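Local coordinates for ferrichrome ABC transporter substrate-binding protein (Staphylococcus pseudintermedius, PDB 5FLY), which probably captures ferrichrome-type hydroxamate siderophores carrying iron and delivers them to an ABC transporter for uptake into the cell, at residues F8-I21 against A101-Y113. Numbering follows the deposited sequence.
Sequences FNLKTAKGEEKIDI and APTIAFDYAKYNY. With 7PG (2,5,8,11,14,17,20,23-octaoxapentacosan-25-ol), chain P.
Phe8 and Leu10 of the hairpin 8-21 pack on Ile104 and Phe106, and Ile21 on Ile104, in the tight half of this contact. Ile104 CD1 sits over one face of the Phe8 ring, 4.2 Å from its centroid, a CH-pi contact with the methyl 27° off the ring normal. Phe8 CZ reaches Phe106 CZ at 3.9 Å, chi1 (177°) swinging the ring away from the backbone N, and the two ring planes are inclined at 75°. Leu10 CD1 wedges against Phe106 CD1 at 3.5 Å, while helix 113-124 adds Ile123 and Met120 to this core.

Toward the turn, where Ala13 and Lys110 are exposed, the contact is carried more by polar links and water. Lys11 N donates a nearly straight hydrogen bond of 3.1 Å to Tyr111 OH, and Lys11 CD lies over one face of that ring. Waters bridge Asn9 O to Tyr111 OH, Lys11 O to Asp107 O, Lys11 NZ to Lys110 O and Ala13 N to Asp107 OD2.

An N-terminal beta hairpin thus packs against edge strand 103-106 of the five-stranded parallel sheet, in the N-terminal lobe of a class III solute-binding protein; Tyr108, just after that strand, lines the pocket that holds 7PG here.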
loop_
_atom_site.group_PDB
_atom_site.type_symbol
_atom_site.label_atom_id
_atom_site.label_comp_id
_atom_site.label_asym_id
_atom_site.label_seq_id
_atom_site.Cartn_x
_atom_site.Cartn_y
_atom_site.Cartn_z
ATOM N N PHE A 8 -2.412 -6.393 22.277
ATOM C CA PHE A 8 -1.829 -6.270 20.953
ATOM C C PHE A 8 -0.515 -5.519 21.090
ATOM O O PHE A 8 -0.481 -4.437 21.651
ATOM C CB PHE A 8 -2.764 -5.543 20.001
ATOM C CG PHE A 8 -2.169 -5.330 18.662
ATOM C CD1 PHE A 8 -2.141 -6.368 17.748
ATOM C CD2 PHE A 8 -1.598 -4.117 18.321
ATOM C CE1 PHE A 8 -1.583 -6.198 16.509
ATOM C CE2 PHE A 8 -1.024 -3.939 17.094
ATOM C CZ PHE A 8 -1.020 -4.980 16.174
ATOM N N ASN A 9 0.565 -6.111 20.600
ATOM C CA ASN A 9 1.885 -5.513 20.733
ATOM C C ASN A 9 2.228 -4.648 19.533
ATOM O O ASN A 9 2.702 -5.142 18.512
ATOM C CB ASN A 9 2.918 -6.613 20.925
ATOM C CG ASN A 9 2.623 -7.462 22.140
ATOM O OD1 ASN A 9 2.359 -6.937 23.221
ATOM N ND2 ASN A 9 2.638 -8.779 21.967
ATOM N N LEU A 10 1.971 -3.354 19.655
ATOM C CA LEU A 10 2.193 -2.413 18.563
ATOM C C LEU A 10 3.648 -1.969 18.489
ATOM O O LEU A 10 4.205 -1.523 19.483
ATOM C CB LEU A 10 1.287 -1.192 18.743
ATOM C CG LEU A 10 1.394 -0.059 17.721
ATOM C CD1 LEU A 10 0.961 -0.542 16.340
ATOM C CD2 LEU A 10 0.575 1.136 18.164
ATOM N N LYS A 11 4.254 -2.087 17.311
ATOM C CA LYS A 11 5.593 -1.557 17.092
ATOM C C LYS A 11 5.551 -0.046 16.940
ATOM O O LYS A 11 4.847 0.462 16.074
ATOM C CB LYS A 11 6.229 -2.166 15.846
ATOM C CG LYS A 11 6.306 -3.673 15.875
ATOM C CD LYS A 11 6.971 -4.209 14.616
ATOM C CE LYS A 11 8.153 -5.086 14.984
ATOM N NZ LYS A 11 8.965 -5.503 13.797
ATOM N N THR A 12 6.318 0.657 17.769
ATOM C CA THR A 12 6.343 2.112 17.760
ATOM C C THR A 12 7.780 2.609 17.835
ATOM O O THR A 12 8.711 1.821 18.020
ATOM C CB THR A 12 5.571 2.711 18.948
ATOM O OG1 THR A 12 6.330 2.513 20.145
ATOM C CG2 THR A 12 4.186 2.076 19.115
ATOM N N ALA A 13 7.943 3.924 17.728
ATOM C CA ALA A 13 9.253 4.556 17.860
ATOM C C ALA A 13 9.887 4.233 19.199
ATOM O O ALA A 13 11.116 4.167 19.312
ATOM C CB ALA A 13 9.134 6.069 17.694
ATOM N N LYS A 14 9.046 4.045 20.217
ATOM C CA LYS A 14 9.502 3.795 21.581
ATOM C C LYS A 14 9.721 2.312 21.860
ATOM O O LYS A 14 10.048 1.934 22.985
ATOM C CB LYS A 14 8.492 4.345 22.584
ATOM C CG LYS A 14 8.154 5.813 22.367
ATOM C CD LYS A 14 6.927 6.228 23.164
ATOM C CE LYS A 14 6.521 7.655 22.809
ATOM N NZ LYS A 14 5.320 8.151 23.553
ATOM N N GLY A 15 9.516 1.482 20.839
ATOM C CA GLY A 15 9.678 0.048 20.952
ATOM C C GLY A 15 8.378 -0.704 20.713
ATOM O O GLY A 15 7.873 -0.748 19.584
ATOM N N GLU A 16 7.849 -1.310 21.768
ATOM C CA GLU A 16 6.582 -2.013 21.711
ATOM C C GLU A 16 5.635 -1.401 22.720
ATOM O O GLU A 16 5.989 -1.199 23.884
ATOM C CB GLU A 16 6.765 -3.499 21.977
ATOM C CG GLU A 16 7.381 -4.230 20.797
ATOM C CD GLU A 16 7.182 -5.729 20.861
ATOM O OE1 GLU A 16 6.587 -6.217 21.849
ATOM O OE2 GLU A 16 7.615 -6.418 19.911
ATOM N N GLU A 17 4.440 -1.080 22.249
ATOM C CA GLU A 17 3.394 -0.525 23.082
ATOM C C GLU A 17 2.304 -1.571 23.182
ATOM O O GLU A 17 1.785 -2.016 22.164
ATOM C CB GLU A 17 2.853 0.771 22.492
ATOM C CG GLU A 17 1.658 1.322 23.240
ATOM C CD GLU A 17 1.257 2.712 22.787
ATOM O OE1 GLU A 17 1.982 3.308 21.953
ATOM O OE2 GLU A 17 0.218 3.213 23.281
ATOM N N LYS A 18 1.983 -1.977 24.406
ATOM C CA LYS A 18 0.938 -2.957 24.626
ATOM C C LYS A 18 -0.389 -2.253 24.707
ATOM O O LYS A 18 -0.575 -1.346 25.513
ATOM C CB LYS A 18 1.184 -3.762 25.899
ATOM C CG LYS A 18 2.312 -4.756 25.769
ATOM C CD LYS A 18 2.298 -5.764 26.911
ATOM C CE LYS A 18 2.769 -7.132 26.441
ATOM N NZ LYS A 18 4.162 -7.072 25.900
ATOM N N ILE A 19 -1.306 -2.679 23.853
ATOM C CA ILE A 19 -2.625 -2.086 23.786
ATOM C C ILE A 19 -3.656 -3.177 24.043
ATOM O O ILE A 19 -3.737 -4.135 23.291
ATOM C CB ILE A 19 -2.860 -1.428 22.428
ATOM C CG1 ILE A 19 -1.783 -0.361 22.189
ATOM C CG2 ILE A 19 -4.276 -0.840 22.358
ATOM C CD1 ILE A 19 -1.837 0.278 20.839
ATOM N N ASP A 20 -4.429 -3.035 25.115
ATOM C CA ASP A 20 -5.467 -4.011 25.430
ATOM C C ASP A 20 -6.667 -3.840 24.483
ATOM O O ASP A 20 -7.275 -2.769 24.414
ATOM C CB ASP A 20 -5.895 -3.884 26.907
ATOM C CG ASP A 20 -4.824 -4.423 27.894
ATOM O OD1 ASP A 20 -4.213 -5.491 27.658
ATOM O OD2 ASP A 20 -4.574 -3.767 28.924
ATOM N N ILE A 21 -6.989 -4.897 23.746
ATOM C CA ILE A 21 -8.096 -4.885 22.790
ATOM C C ILE A 21 -8.979 -6.111 23.024
ATOM O O ILE A 21 -8.591 -7.015 23.760
ATOM C CB ILE A 21 -7.582 -4.861 21.327
ATOM C CG1 ILE A 21 -6.798 -6.135 20.976
ATOM C CG2 ILE A 21 -6.716 -3.620 21.112
ATOM C CD1 ILE A 21 -6.648 -6.329 19.489
ATOM N N ALA A 101 -13.125 3.964 22.357
ATOM C CA ALA A 101 -12.836 2.540 22.345
ATOM C C ALA A 101 -11.322 2.331 22.316
ATOM O O ALA A 101 -10.593 3.263 22.001
ATOM C CB ALA A 101 -13.504 1.861 21.124
ATOM N N PRO A 102 -10.852 1.117 22.664
ATOM C CA PRO A 102 -9.453 0.747 22.411
ATOM C C PRO A 102 -9.051 1.122 20.993
ATOM O O PRO A 102 -9.766 0.785 20.044
ATOM C CB PRO A 102 -9.451 -0.765 22.621
ATOM C CG PRO A 102 -10.516 -0.982 23.635
ATOM C CD PRO A 102 -11.586 0.028 23.333
ATOM N N THR A 103 -7.933 1.830 20.866
ATOM C CA THR A 103 -7.513 2.413 19.598
ATOM C C THR A 103 -6.074 2.017 19.296
ATOM O O THR A 103 -5.175 2.230 20.124
ATOM C CB THR A 103 -7.641 3.957 19.617
ATOM O OG1 THR A 103 -9.029 4.333 19.672
ATOM C CG2 THR A 103 -7.004 4.582 18.366
ATOM N N ILE A 104 -5.872 1.416 18.124
ATOM C CA ILE A 104 -4.533 1.161 17.590
ATOM C C ILE A 104 -4.240 2.171 16.498
ATOM O O ILE A 104 -4.825 2.135 15.406
ATOM C CB ILE A 104 -4.370 -0.259 17.019
ATOM C CG1 ILE A 104 -4.812 -1.310 18.041
ATOM C CG2 ILE A 104 -2.941 -0.523 16.655
ATOM C CD1 ILE A 104 -4.987 -2.664 17.448
ATOM N N ALA A 105 -3.326 3.082 16.817
ATOM C CA ALA A 105 -2.891 4.110 15.896
ATOM C C ALA A 105 -1.530 3.715 15.336
ATOM O O ALA A 105 -0.471 4.004 15.897
ATOM C CB ALA A 105 -2.841 5.438 16.584
ATOM N N PHE A 106 -1.584 3.007 14.221
ATOM C CA PHE A 106 -0.386 2.459 13.616
ATOM C C PHE A 106 0.600 3.512 13.134
ATOM O O PHE A 106 0.233 4.472 12.451
ATOM C CB PHE A 106 -0.752 1.583 12.428
ATOM C CG PHE A 106 -1.214 0.199 12.802
ATOM C CD1 PHE A 106 -0.292 -0.798 13.070
ATOM C CD2 PHE A 106 -2.564 -0.099 12.869
ATOM C CE1 PHE A 106 -0.713 -2.075 13.429
ATOM C CE2 PHE A 106 -2.990 -1.366 13.198
ATOM C CZ PHE A 106 -2.060 -2.353 13.492
ATOM N N ASP A 107 1.859 3.275 13.485
ATOM C CA ASP A 107 3.009 3.921 12.840
ATOM C C ASP A 107 3.278 3.066 11.608
ATOM O O ASP A 107 3.960 2.037 11.677
ATOM C CB ASP A 107 4.216 3.990 13.796
ATOM C CG ASP A 107 5.381 4.864 13.283
ATOM O OD1 ASP A 107 5.515 5.228 12.097
ATOM O OD2 ASP A 107 6.230 5.160 14.128
ATOM N N TYR A 108 2.654 3.460 10.499
ATOM C CA TYR A 108 2.641 2.669 9.269
ATOM C C TYR A 108 4.008 2.070 8.912
ATOM O O TYR A 108 4.129 0.868 8.643
ATOM C CB TYR A 108 2.152 3.525 8.101
ATOM C CG TYR A 108 2.413 2.848 6.783
ATOM C CD1 TYR A 108 1.620 1.791 6.381
ATOM C CD2 TYR A 108 3.483 3.225 5.973
ATOM C CE1 TYR A 108 1.856 1.132 5.203
ATOM C CE2 TYR A 108 3.739 2.564 4.785
ATOM C CZ TYR A 108 2.916 1.518 4.407
ATOM O OH TYR A 108 3.135 0.845 3.230
ATOM N N ALA A 109 5.040 2.906 8.932
ATOM C CA ALA A 109 6.348 2.508 8.426
ATOM C C ALA A 109 7.050 1.422 9.249
ATOM O O ALA A 109 8.057 0.871 8.800
ATOM C CB ALA A 109 7.252 3.730 8.314
ATOM N N LYS A 110 6.522 1.090 10.425
ATOM C CA LYS A 110 7.139 0.062 11.269
ATOM C C LYS A 110 6.849 -1.373 10.821
ATOM O O LYS A 110 7.454 -2.312 11.344
ATOM C CB LYS A 110 6.682 0.236 12.718
ATOM C CG LYS A 110 7.166 1.509 13.362
ATOM C CD LYS A 110 8.671 1.521 13.462
ATOM C CE LYS A 110 9.181 2.786 14.118
ATOM N NZ LYS A 110 10.664 2.717 14.221
ATOM N N TYR A 111 5.944 -1.539 9.859
ATOM C CA TYR A 111 5.570 -2.863 9.342
ATOM C C TYR A 111 5.767 -2.940 7.831
ATOM O O TYR A 111 5.228 -2.107 7.096
ATOM C CB TYR A 111 4.098 -3.186 9.645
ATOM C CG TYR A 111 3.761 -3.314 11.114
ATOM C CD1 TYR A 111 3.449 -2.202 11.885
ATOM C CD2 TYR A 111 3.748 -4.561 11.728
ATOM C CE1 TYR A 111 3.142 -2.335 13.232
ATOM C CE2 TYR A 111 3.433 -4.700 13.068
ATOM C CZ TYR A 111 3.133 -3.583 13.813
ATOM O OH TYR A 111 2.806 -3.737 15.152
ATOM N N ASN A 112 6.508 -3.939 7.355
ATOM C CA ASN A 112 6.481 -4.206 5.919
ATOM C C ASN A 112 5.139 -4.861 5.619
ATOM O O ASN A 112 4.384 -5.192 6.533
ATOM C CB ASN A 112 7.679 -5.050 5.443
ATOM C CG ASN A 112 7.630 -6.510 5.895
ATOM O OD1 ASN A 112 6.599 -7.176 5.850
ATOM N ND2 ASN A 112 8.781 -7.021 6.311
ATOM N N TYR A 113 4.827 -5.018 4.342
ATOM C CA TYR A 113 3.471 -5.360 3.937
ATOM C C TYR A 113 3.027 -6.746 4.391
ATOM O O TYR A 113 1.842 -6.968 4.605
ATOM C CB TYR A 113 3.343 -5.210 2.418
ATOM C CG TYR A 113 3.934 -6.306 1.567
ATOM C CD1 TYR A 113 5.308 -6.491 1.459
ATOM C CD2 TYR A 113 3.105 -7.101 0.803
ATOM C CE1 TYR A 113 5.829 -7.499 0.658
ATOM C CE2 TYR A 113 3.606 -8.091 0.003
ATOM C CZ TYR A 113 4.967 -8.282 -0.080
ATOM O OH TYR A 113 5.426 -9.290 -0.908
HETATM C C2 7PG P . -3.816 7.777 -0.727
HETATM O O1 7PG P . -4.013 8.551 -1.879
HETATM C C3 7PG P . -2.823 9.018 -2.445
HETATM C C4 7PG P . -2.596 10.476 -2.056
HETATM O O2 7PG P . -1.634 11.073 -2.884
HETATM C C5 7PG P . -0.421 10.383 -2.962
HETATM C C6 7PG P . 0.764 11.340 -3.052
HETATM O O3 7PG P . 1.861 10.787 -2.376
HETATM C C7 7PG P . 1.927 11.027 -0.997
HETATM C C8 7PG P . 2.976 10.101 -0.377
HETATM O O4 7PG P . 3.012 10.179 1.027
HETATM C C9 7PG P . 1.809 9.867 1.657
HETATM C C10 7PG P . 1.985 9.301 3.068
HETATM O O5 7PG P . 0.918 8.409 3.275
HETATM C C11 7PG P . 0.999 7.530 4.364
HETATM C C12 7PG P . 0.087 6.326 4.104
HETATM O O6 7PG P . 0.838 5.139 4.063
HETATM C C13 7PG P . 1.181 4.633 2.801
HETATM C C14 7PG P . -0.061 4.106 2.091
HETATM O O7 7PG P . 0.259 2.889 1.480
HETATM C C15 7PG P . -0.811 1.991 1.345
HETATM O O HOH W 1 2.855 -6.215 16.120
HETATM O O HOH W 2 3.050 0.761 14.141
HETATM O O HOH W 3 7.584 -5.071 11.793
HETATM O O HOH W 4 5.795 5.265 16.768
#